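PDB 3BRN: lipocalin, which binds serotonin in the pocket of its lipocalin barrel and probably serves as a biogenic amine-binding protein of a soft tick. Local coordinates for residues Y42-Q47 and S57-K62; P22-Y27 and W118-A123; P35-C40 and H146-T151. One frame throughout, in Å; residues are numbered along the deposited sequence.

Contact 1: Y42-Q47 and S57-K62. With SRO (serotonin), chain C.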
loop_
_atom_site.group_PDB
_atom_site.type_symbol
_atom_site.label_atom_id
_atom_site.label_comp_id
_atom_site.label_asym_id
_atom_site.label_seq_id
_atom_site.Cartn_x
_atom_site.Cartn_y
_atom_site.Cartn_z
ATOM N N TYR A 42 -6.384 -0.930 4.798
ATOM C CA TYR A 42 -5.893 -1.931 3.854
ATOM C C TYR A 42 -6.562 -1.786 2.490
ATOM O O TYR A 42 -7.512 -1.037 2.330
ATOM C CB TYR A 42 -6.185 -3.348 4.372
ATOM C CG TYR A 42 -7.650 -3.738 4.210
ATOM C CD1 TYR A 42 -8.594 -3.384 5.176
ATOM C CD2 TYR A 42 -8.097 -4.403 3.061
ATOM C CE1 TYR A 42 -9.939 -3.683 5.010
ATOM C CE2 TYR A 42 -9.459 -4.709 2.883
ATOM C CZ TYR A 42 -10.373 -4.308 3.853
ATOM O OH TYR A 42 -11.720 -4.593 3.721
ATOM N N VAL A 43 -5.922 -2.367 1.483
ATOM C CA VAL A 43 -6.510 -2.503 0.165
ATOM C C VAL A 43 -6.442 -3.982 -0.159
ATOM O O VAL A 43 -5.599 -4.689 0.384
ATOM C CB VAL A 43 -5.710 -1.725 -0.925
ATOM C CG1 VAL A 43 -5.824 -0.232 -0.717
ATOM C CG2 VAL A 43 -4.234 -2.181 -0.981
ATOM N N LEU A 44 -7.377 -4.456 -0.987
ATOM C CA LEU A 44 -7.289 -5.800 -1.540
ATOM C C LEU A 44 -6.787 -5.672 -2.974
ATOM O O LEU A 44 -7.157 -4.721 -3.669
ATOM C CB LEU A 44 -8.674 -6.469 -1.556
ATOM C CG LEU A 44 -9.285 -6.904 -0.215
ATOM C CD1 LEU A 44 -10.555 -7.739 -0.457
ATOM C CD2 LEU A 44 -8.288 -7.719 0.579
ATOM N N VAL A 45 -5.962 -6.618 -3.423
ATOM C CA VAL A 45 -5.564 -6.646 -4.836
ATOM C C VAL A 45 -6.821 -6.830 -5.721
ATOM O O VAL A 45 -7.800 -7.436 -5.279
ATOM C CB VAL A 45 -4.499 -7.743 -5.125
ATOM C CG1 VAL A 45 -3.399 -7.719 -4.074
ATOM C CG2 VAL A 45 -5.143 -9.129 -5.241
ATOM N N PRO A 46 -6.879 -6.137 -6.875
ATOM C CA PRO A 46 -8.115 -6.156 -7.664
ATOM C C PRO A 46 -8.488 -7.580 -8.043
ATOM O O PRO A 46 -7.625 -8.466 -8.061
ATOM C CB PRO A 46 -7.748 -5.348 -8.913
ATOM C CG PRO A 46 -6.619 -4.491 -8.472
ATOM C CD PRO A 46 -5.837 -5.325 -7.523
ATOM N N GLN A 47 -9.768 -7.814 -8.298
ATOM C CA GLN A 47 -10.236 -9.175 -8.525
ATOM C C GLN A 47 -9.700 -9.764 -9.836
ATOM O O GLN A 47 -9.532 -10.983 -9.974
ATOM C CB GLN A 47 -11.760 -9.233 -8.464
ATOM C CG GLN A 47 -12.290 -10.602 -8.082
ATOM C CD GLN A 47 -13.607 -10.524 -7.340
ATOM O OE1 GLN A 47 -14.433 -9.649 -7.608
ATOM N NE2 GLN A 47 -13.801 -11.432 -6.387
ATOM N N SER A 57 -11.904 -1.709 -10.505
ATOM C CA SER A 57 -12.415 -1.530 -9.148
ATOM C C SER A 57 -11.503 -2.253 -8.183
ATOM O O SER A 57 -10.913 -3.276 -8.529
ATOM C CB SER A 57 -13.823 -2.140 -9.018
ATOM O OG SER A 57 -14.752 -1.518 -9.880
ATOM N N PHE A 58 -11.435 -1.762 -6.945
ATOM C CA PHE A 58 -10.729 -2.481 -5.901
ATOM C C PHE A 58 -11.395 -2.189 -4.577
ATOM O O PHE A 58 -12.119 -1.202 -4.445
ATOM C CB PHE A 58 -9.243 -2.098 -5.851
ATOM C CG PHE A 58 -8.988 -0.721 -5.310
ATOM C CD1 PHE A 58 -9.217 0.394 -6.094
ATOM C CD2 PHE A 58 -8.517 -0.544 -4.018
ATOM C CE1 PHE A 58 -9.050 1.653 -5.586
ATOM C CE2 PHE A 58 -8.326 0.713 -3.506
ATOM C CZ PHE A 58 -8.563 1.823 -4.300
ATOM N N THR A 59 -11.269 -3.130 -3.656
ATOM C CA THR A 59 -11.835 -2.985 -2.319
ATOM C C THR A 59 -10.777 -2.432 -1.369
ATOM O O THR A 59 -9.592 -2.749 -1.492
ATOM C CB THR A 59 -12.340 -4.333 -1.790
ATOM O OG1 THR A 59 -13.284 -4.889 -2.720
ATOM C CG2 THR A 59 -13.002 -4.179 -0.410
ATOM N N TYR A 60 -11.212 -1.564 -0.465
ATOM C CA TYR A 60 -10.349 -1.006 0.561
ATOM C C TYR A 60 -11.159 -0.837 1.832
ATOM O O TYR A 60 -12.395 -0.971 1.826
ATOM C CB TYR A 60 -9.769 0.332 0.118
ATOM C CG TYR A 60 -10.760 1.465 0.119
ATOM C CD1 TYR A 60 -11.572 1.697 -0.980
ATOM C CD2 TYR A 60 -10.849 2.343 1.204
ATOM C CE1 TYR A 60 -12.490 2.728 -0.984
ATOM C CE2 TYR A 60 -11.754 3.393 1.199
ATOM C CZ TYR A 60 -12.578 3.575 0.097
ATOM O OH TYR A 60 -13.467 4.633 0.051
ATOM N N GLY A 61 -10.467 -0.716 2.950
ATOM C CA GLY A 61 -11.172 -0.665 4.212
ATOM C C GLY A 61 -10.296 -0.374 5.395
ATOM O O GLY A 61 -9.186 0.142 5.269
ATOM N N LYS A 62 -10.819 -0.717 6.557
ATOM C CA LYS A 62 -10.186 -0.380 7.805
ATOM C C LYS A 62 -11.020 -1.042 8.897
ATOM O O LYS A 62 -12.117 -1.549 8.628
ATOM C CB LYS A 62 -10.207 1.135 7.976
ATOM C CG LYS A 62 -11.606 1.704 8.160
ATOM C CD LYS A 62 -11.543 3.168 8.538
ATOM C CE LYS A 62 -12.794 3.908 8.104
ATOM N NZ LYS A 62 -12.619 5.380 8.265
HETATM O OH SRO C . -5.218 -0.539 -5.294
HETATM C CZ3 SRO C . -4.349 0.247 -4.578
HETATM C CH2 SRO C . -4.650 1.603 -4.473
HETATM C CZ2 SRO C . -3.875 2.434 -3.660
HETATM C CE2 SRO C . -2.774 1.862 -3.040
HETATM N NE1 SRO C . -1.778 2.337 -2.250
HETATM C CD1 SRO C . -0.960 1.317 -1.899
HETATM C CG SRO C . -1.418 0.149 -2.509
HETATM C CD2 SRO C . -2.548 0.511 -3.239
HETATM C CE3 SRO C . -3.310 -0.254 -3.979
HETATM C CB SRO C . -0.774 -1.213 -2.418
HETATM C CA SRO C . -0.215 -1.634 -3.791
HETATM N NZ SRO C . 0.249 -3.023 -3.700
#
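The carbonyl oxygen of Thr59 takes a short, nearly straight bond from across the strand pair: Leu44 N lies 2.8 Å from Thr59 O, with an N-H...O angle of 174°. The same oxygen also meets the CA-H of Val43. Two further backbone bonds join Tyr42 and Gly61 in both directions, Tyr42 N donating to Gly61 O and Gly61 N to Tyr42 O, both at 3.0 Å, which makes them an antiparallel hydrogen-bonded pair; Val43 and Tyr60 form the non-hydrogen-bonded pair beside it. Gly61 lies beneath an aromatic ring. With chi1 at 76°, Tyr42 carries its CG between the backbone N and the carbonyl carbon, and the ring lies across the glycine backbone, CE1 reaching 3.4 Å from Gly61 CA. Its hydroxyl is bonded beyond the pair, to Ile69 O on strand 67-78. These strands form a beta hairpin in the antiparallel barrel of a lipocalin, and the other side of the sheet, bearing Val43 and Phe58, lines the serotonin pocket. The two branches of Val43 divide the work: CG1 packs against the Phe58 ring, 3.9 Å from CE2, while CG2 approaches the indole at serotonin CE3, 3.7 Å away. Over one face of Phe58, displaced toward the rim, sits the ligand hydroxyl, 3.5 Å from serotonin OH to Phe58 CD2. Leu91 of helix 88-91 packs against Val43, Phe58 and Tyr60.

Contact 2: P22-Y27 and W118-A123. With SRO (serotonin), chain C.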
loop_
_atom_site.group_PDB
_atom_site.type_symbol
_atom_site.label_atom_id
_atom_site.label_comp_id
_atom_site.label_asym_id
_atom_site.label_seq_id
_atom_site.Cartn_x
_atom_site.Cartn_y
_atom_site.Cartn_z
ATOM N N PRO A 22 1.455 -10.208 -5.388
ATOM C CA PRO A 22 1.714 -11.637 -5.514
ATOM C C PRO A 22 0.621 -12.329 -6.317
ATOM O O PRO A 22 0.749 -13.510 -6.648
ATOM C CB PRO A 22 1.675 -12.116 -4.064
ATOM C CG PRO A 22 0.671 -11.217 -3.422
ATOM C CD PRO A 22 0.844 -9.869 -4.089
ATOM N N GLY A 23 -0.461 -11.610 -6.595
ATOM C CA GLY A 23 -1.591 -12.173 -7.330
ATOM C C GLY A 23 -2.685 -12.743 -6.441
ATOM O O GLY A 23 -3.512 -13.541 -6.889
ATOM N N ASN A 24 -2.702 -12.318 -5.182
ATOM C CA ASN A 24 -3.693 -12.780 -4.210
ATOM C C ASN A 24 -3.657 -11.882 -2.975
ATOM O O ASN A 24 -2.753 -11.052 -2.841
ATOM C CB ASN A 24 -3.406 -14.232 -3.801
ATOM C CG ASN A 24 -2.140 -14.369 -2.970
ATOM O OD1 ASN A 24 -2.143 -14.121 -1.766
ATOM N ND2 ASN A 24 -1.075 -14.852 -3.593
ATOM N N GLY A 25 -4.680 -11.998 -2.129
ATOM C CA GLY A 25 -4.719 -11.294 -0.846
ATOM C C GLY A 25 -4.823 -9.778 -0.931
ATOM O O GLY A 25 -5.630 -9.224 -1.706
ATOM N N GLY A 26 -4.056 -9.108 -0.073
ATOM C CA GLY A 26 -4.091 -7.654 0.008
ATOM C C GLY A 26 -2.952 -7.089 0.827
ATOM O O GLY A 26 -2.054 -7.824 1.237
ATOM N N TYR A 27 -2.981 -5.768 1.017
ATOM C CA TYR A 27 -1.900 -5.023 1.656
ATOM C C TYR A 27 -2.436 -4.161 2.804
ATOM O O TYR A 27 -3.429 -3.444 2.644
ATOM C CB TYR A 27 -1.190 -4.128 0.626
ATOM C CG TYR A 27 -0.302 -4.880 -0.344
ATOM C CD1 TYR A 27 1.080 -4.866 -0.210
ATOM C CD2 TYR A 27 -0.846 -5.518 -1.450
ATOM C CE1 TYR A 27 1.898 -5.561 -1.105
ATOM C CE2 TYR A 27 -0.056 -6.187 -2.346
ATOM C CZ TYR A 27 1.311 -6.189 -2.189
ATOM O OH TYR A 27 2.067 -6.924 -3.062
ATOM N N TRP A 118 3.494 -0.248 2.682
ATOM C CA TRP A 118 2.402 -1.179 2.588
ATOM C C TRP A 118 2.942 -2.584 2.586
ATOM O O TRP A 118 3.919 -2.838 1.966
ATOM C CB TRP A 118 1.578 -0.908 1.355
ATOM C CG TRP A 118 0.861 0.352 1.297
ATOM C CD1 TRP A 118 1.369 1.534 0.999
ATOM C CD2 TRP A 118 -0.514 0.559 1.547
ATOM N NE1 TRP A 118 0.425 2.483 1.030
ATOM C CE2 TRP A 118 -0.758 1.910 1.381
ATOM C CE3 TRP A 118 -1.566 -0.263 1.906
ATOM C CZ2 TRP A 118 -2.012 2.451 1.520
ATOM C CZ3 TRP A 118 -2.795 0.286 2.058
ATOM C CH2 TRP A 118 -3.017 1.613 1.862
ATOM N N VAL A 119 2.327 -3.486 3.335
ATOM C CA VAL A 119 2.826 -4.862 3.423
ATOM C C VAL A 119 1.718 -5.875 3.164
ATOM O O VAL A 119 0.599 -5.724 3.656
ATOM C CB VAL A 119 3.524 -5.156 4.777
ATOM C CG1 VAL A 119 4.212 -6.530 4.744
ATOM C CG2 VAL A 119 4.534 -4.072 5.102
ATOM N N HIS A 120 2.012 -6.838 2.290
ATOM C CA HIS A 120 1.070 -7.888 1.922
ATOM C C HIS A 120 0.658 -8.724 3.138
ATOM O O HIS A 120 1.472 -8.986 4.019
ATOM C CB HIS A 120 1.705 -8.792 0.858
ATOM C CG HIS A 120 0.739 -9.723 0.203
ATOM N ND1 HIS A 120 0.601 -11.038 0.591
ATOM C CD2 HIS A 120 -0.193 -9.511 -0.754
ATOM C CE1 HIS A 120 -0.389 -11.591 -0.087
ATOM N NE2 HIS A 120 -0.886 -10.687 -0.910
ATOM N N SER A 121 -0.607 -9.139 3.175
ATOM C CA SER A 121 -1.121 -9.964 4.273
ATOM C C SER A 121 -0.260 -11.205 4.571
ATOM O O SER A 121 -0.100 -11.590 5.726
ATOM C CB SER A 121 -2.571 -10.365 4.014
ATOM O OG SER A 121 -2.735 -10.800 2.672
ATOM N N SER A 122 0.361 -11.785 3.548
ATOM C CA SER A 122 1.260 -12.910 3.778
ATOM C C SER A 122 2.520 -12.566 4.579
ATOM O O SER A 122 3.124 -13.439 5.193
ATOM C CB SER A 122 1.632 -13.591 2.459
ATOM O OG SER A 122 2.490 -12.777 1.686
ATOM N N ALA A 123 2.930 -11.300 4.580
ATOM C CA ALA A 123 4.205 -10.934 5.186
ATOM C C ALA A 123 4.070 -9.995 6.380
ATOM O O ALA A 123 5.059 -9.638 7.002
ATOM C CB ALA A 123 5.154 -10.332 4.138
HETATM O OH SRO C . -5.218 -0.539 -5.294
HETATM C CZ3 SRO C . -4.349 0.247 -4.578
HETATM C CH2 SRO C . -4.650 1.603 -4.473
HETATM C CZ2 SRO C . -3.875 2.434 -3.660
HETATM C CE2 SRO C . -2.774 1.862 -3.040
HETATM N NE1 SRO C . -1.778 2.337 -2.250
HETATM C CD1 SRO C . -0.960 1.317 -1.899
HETATM C CG SRO C . -1.418 0.149 -2.509
HETATM C CD2 SRO C . -2.548 0.511 -3.239
HETATM C CE3 SRO C . -3.310 -0.254 -3.979
HETATM C CB SRO C . -0.774 -1.213 -2.418
HETATM C CA SRO C . -0.215 -1.634 -3.791
HETATM N NZ SRO C . 0.249 -3.023 -3.700
#
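A single imidazole, that of His120, is held on both faces and at its edge by the loop at 22-25 and the first residue of strand 26-32. Pro22 lays its CG over one face, 3.4 Å from the ring centroid, a close CH-pi contact; Gly26 O lies over the opposite face. At the edge, His120 NE2 donates to Asn24 O at 2.7 Å, with an N-H...O angle of 170° and the oxygen almost in the ring plane, although the nitrogen stands above the carbonyl plane of Asn24. His120 ND1 shares a second hydrogen bond with Ser122 OG, 2.8 Å long, and the two bonds together fix the rotation of the ring. His120 reaches the loop because its CG is anti to the backbone N (chi1 -168°). Gly26 O in turn accepts a bond from Ser121 N at 2.8 Å and a weak one from Ser121 OG.

The CD2 edge of His120 points at the face of Tyr27 in an edge-to-face pair, planes at 79°. On the other face of Tyr27, over its centre, lies the serotonin amine, with NZ 3.5 Å from Tyr27 CE2; a charged ammonium there would probably gain from the ring's electrons. Trp118 offers a face to the indole, its CE2 3.3 Å from serotonin CD1, while its NE1 is bonded to Glu116. Serotonin is also hydrogen-bonded to Asp106 OD2 and Ser18 O. Backed by His120, Tyr27 joins Trp118 as an aromatic wall of the amine-binding pocket inside this lipocalin barrel.

Contact 3: P35-C40 and H146-T151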
loop_
_atom_site.group_PDB
_atom_site.type_symbol
_atom_site.label_atom_id
_atom_site.label_comp_id
_atom_site.label_asym_id
_atom_site.label_seq_id
_atom_site.Cartn_x
_atom_site.Cartn_y
_atom_site.Cartn_z
ATOM N N PRO A 35 -0.045 11.527 10.020
ATOM C CA PRO A 35 -0.752 11.214 11.259
ATOM C C PRO A 35 -2.270 11.150 11.061
ATOM O O PRO A 35 -2.792 11.643 10.057
ATOM C CB PRO A 35 -0.385 12.394 12.166
ATOM C CG PRO A 35 -0.244 13.539 11.215
ATOM C CD PRO A 35 0.305 12.956 9.931
ATOM N N GLY A 36 -2.943 10.415 11.944
ATOM C CA GLY A 36 -4.400 10.369 11.963
ATOM C C GLY A 36 -5.049 9.380 11.014
ATOM O O GLY A 36 -6.258 9.440 10.789
ATOM N N THR A 37 -4.275 8.453 10.462
ATOM C CA THR A 37 -4.868 7.484 9.543
ATOM C C THR A 37 -5.602 6.348 10.284
ATOM O O THR A 37 -5.210 5.960 11.386
ATOM C CB THR A 37 -3.856 6.965 8.478
ATOM O OG1 THR A 37 -2.820 6.204 9.108
ATOM C CG2 THR A 37 -3.213 8.143 7.766
ATOM N N PRO A 38 -6.724 5.876 9.720
ATOM C CA PRO A 38 -7.517 4.838 10.389
ATOM C C PRO A 38 -6.688 3.579 10.674
ATOM O O PRO A 38 -5.876 3.177 9.847
ATOM C CB PRO A 38 -8.622 4.526 9.372
ATOM C CG PRO A 38 -8.634 5.684 8.422
ATOM C CD PRO A 38 -7.237 6.201 8.380
ATOM N N GLU A 39 -6.838 3.017 11.873
ATOM C CA GLU A 39 -6.170 1.769 12.244
ATOM C C GLU A 39 -6.549 0.669 11.258
ATOM O O GLU A 39 -7.676 0.636 10.766
ATOM C CB GLU A 39 -6.604 1.347 13.666
ATOM C CG GLU A 39 -8.112 1.471 13.898
ATOM C CD GLU A 39 -8.626 0.815 15.196
ATOM O OE1 GLU A 39 -7.856 0.633 16.174
ATOM O OE2 GLU A 39 -9.845 0.528 15.243
ATOM N N CYS A 40 -5.586 -0.193 10.939
ATOM C CA CYS A 40 -5.813 -1.382 10.105
ATOM C C CYS A 40 -6.297 -1.078 8.694
ATOM O O CYS A 40 -7.003 -1.894 8.085
ATOM C CB CYS A 40 -6.769 -2.371 10.785
ATOM S SG CYS A 40 -6.423 -2.706 12.534
ATOM N N HIS A 146 4.144 6.826 11.936
ATOM C CA HIS A 146 2.975 6.264 12.535
ATOM C C HIS A 146 2.698 4.846 12.142
ATOM O O HIS A 146 2.606 4.534 10.984
ATOM C CB HIS A 146 1.786 7.119 12.239
ATOM C CG HIS A 146 2.030 8.546 12.529
ATOM N ND1 HIS A 146 2.798 9.334 11.721
ATOM C CD2 HIS A 146 1.689 9.304 13.582
ATOM C CE1 HIS A 146 2.896 10.531 12.247
ATOM N NE2 HIS A 146 2.226 10.538 13.371
ATOM N N HIS A 147 2.517 4.004 13.129
ATOM C CA HIS A 147 2.372 2.602 12.909
ATOM C C HIS A 147 0.932 2.148 12.832
ATOM O O HIS A 147 0.302 1.988 13.830
ATOM C CB HIS A 147 3.134 1.845 13.957
ATOM C CG HIS A 147 4.561 2.221 14.014
ATOM N ND1 HIS A 147 5.543 1.472 13.432
ATOM C CD2 HIS A 147 5.166 3.304 14.527
ATOM C CE1 HIS A 147 6.700 2.056 13.610
ATOM N NE2 HIS A 147 6.498 3.178 14.266
ATOM N N THR A 148 0.431 1.946 11.629
ATOM C CA THR A 148 -1.002 1.888 11.368
ATOM C C THR A 148 -1.585 0.498 11.556
ATOM O O THR A 148 -2.795 0.348 11.641
ATOM C CB THR A 148 -1.306 2.354 9.926
ATOM O OG1 THR A 148 -1.091 3.764 9.831
ATOM C CG2 THR A 148 -2.758 2.035 9.545
ATOM N N TRP A 149 -0.756 -0.507 11.319
ATOM C CA TRP A 149 -1.130 -1.897 11.531
ATOM C C TRP A 149 -0.637 -2.310 12.894
ATOM O O TRP A 149 0.419 -1.852 13.336
ATOM C CB TRP A 149 -0.481 -2.803 10.494
ATOM C CG TRP A 149 -0.690 -4.267 10.803
ATOM C CD1 TRP A 149 -1.817 -5.004 10.557
ATOM C CD2 TRP A 149 0.226 -5.148 11.474
ATOM N NE1 TRP A 149 -1.641 -6.299 11.002
ATOM C CE2 TRP A 149 -0.393 -6.412 11.554
ATOM C CE3 TRP A 149 1.518 -4.996 11.987
ATOM C CZ2 TRP A 149 0.250 -7.517 12.088
ATOM C CZ3 TRP A 149 2.134 -6.088 12.560
ATOM C CH2 TRP A 149 1.489 -7.322 12.633
ATOM N N GLN A 150 -1.472 -3.071 13.595
ATOM C CA GLN A 150 -1.125 -3.656 14.876
ATOM C C GLN A 150 -1.539 -5.116 14.859
ATOM O O GLN A 150 -2.400 -5.514 14.089
ATOM C CB GLN A 150 -1.841 -2.933 16.025
ATOM C CG GLN A 150 -1.227 -1.595 16.371
ATOM C CD GLN A 150 0.276 -1.694 16.539
ATOM O OE1 GLN A 150 0.711 -2.553 17.453
ATOM N NE2 GLN A 150 1.038 -1.089 15.781
ATOM N N THR A 151 -0.833 -5.924 15.627
ATOM C CA THR A 151 -1.072 -7.358 15.670
ATOM C C THR A 151 -2.526 -7.736 15.985
ATOM O O THR A 151 -2.969 -8.846 15.663
ATOM C CB THR A 151 -0.108 -8.016 16.671
ATOM O OG1 THR A 151 -0.246 -9.436 16.605
ATOM C CG2 THR A 151 -0.394 -7.544 18.072
#
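Pro35 meets the imidazole of His146 from above: its CA lies over the centre of one face, and its CB comes 3.4 Å from His146 NE2. The ring is kept in position from elsewhere, since His146 ND1 is hydrogen-bonded to Thr32 O on strand 26-32. Past Gly36, Thr37 presents its hydroxyl to the second segment, where Thr148 OG1 donates to Thr37 OG1 at 3.1 Å. The two threonine side chains meet at about a right angle. Chi1 of 66° sets Thr37 OG1 between its own backbone N and carbonyl carbon, facing Thr148. Next along, Pro38 O is touched by the methyl of Thr148, with CG2 3.3 Å from that oxygen. Glu39 sends its carboxylate away to Tyr152 OH, while its CA passes near Thr148 O. That carbonyl oxygen then receives a hydrogen bond from Cys40 N at 2.9 Å. Thr148 therefore meets the loop through hydroxyl, methyl and carbonyl alike. Just beyond, Cys40 SG is joined to Cys153 SG, a disulfide that ties the loop between strands 26-32 and 42-44 of the lipocalin barrel to the C-terminal segment of the chain.

Contacts 1 and 2 share the serotonin pocket, their centres 11 Å apart: Val43 and Phe58 come from one, Tyr27 and Trp118 from the other. Strands 26-32 and 42-44 are neighbours in the sheet and join them directly, with Val43 O 2.9 Å from Tyr27 N and Val45 N 3.1 Å from Gly25 O, both probable hydrogen bonds. Contact 3 stands apart from the ligand, the Thr148 side chain being about 12 Å from serotonin. Its centre is about 17 Å from those of the other two, yet it touches contact 1, where Lys62 CD packs 3.3 Å from Pro38 CB. Between contacts 2 and 3 the nearest atoms are about 7 Å apart, and strand 26-32 connects them.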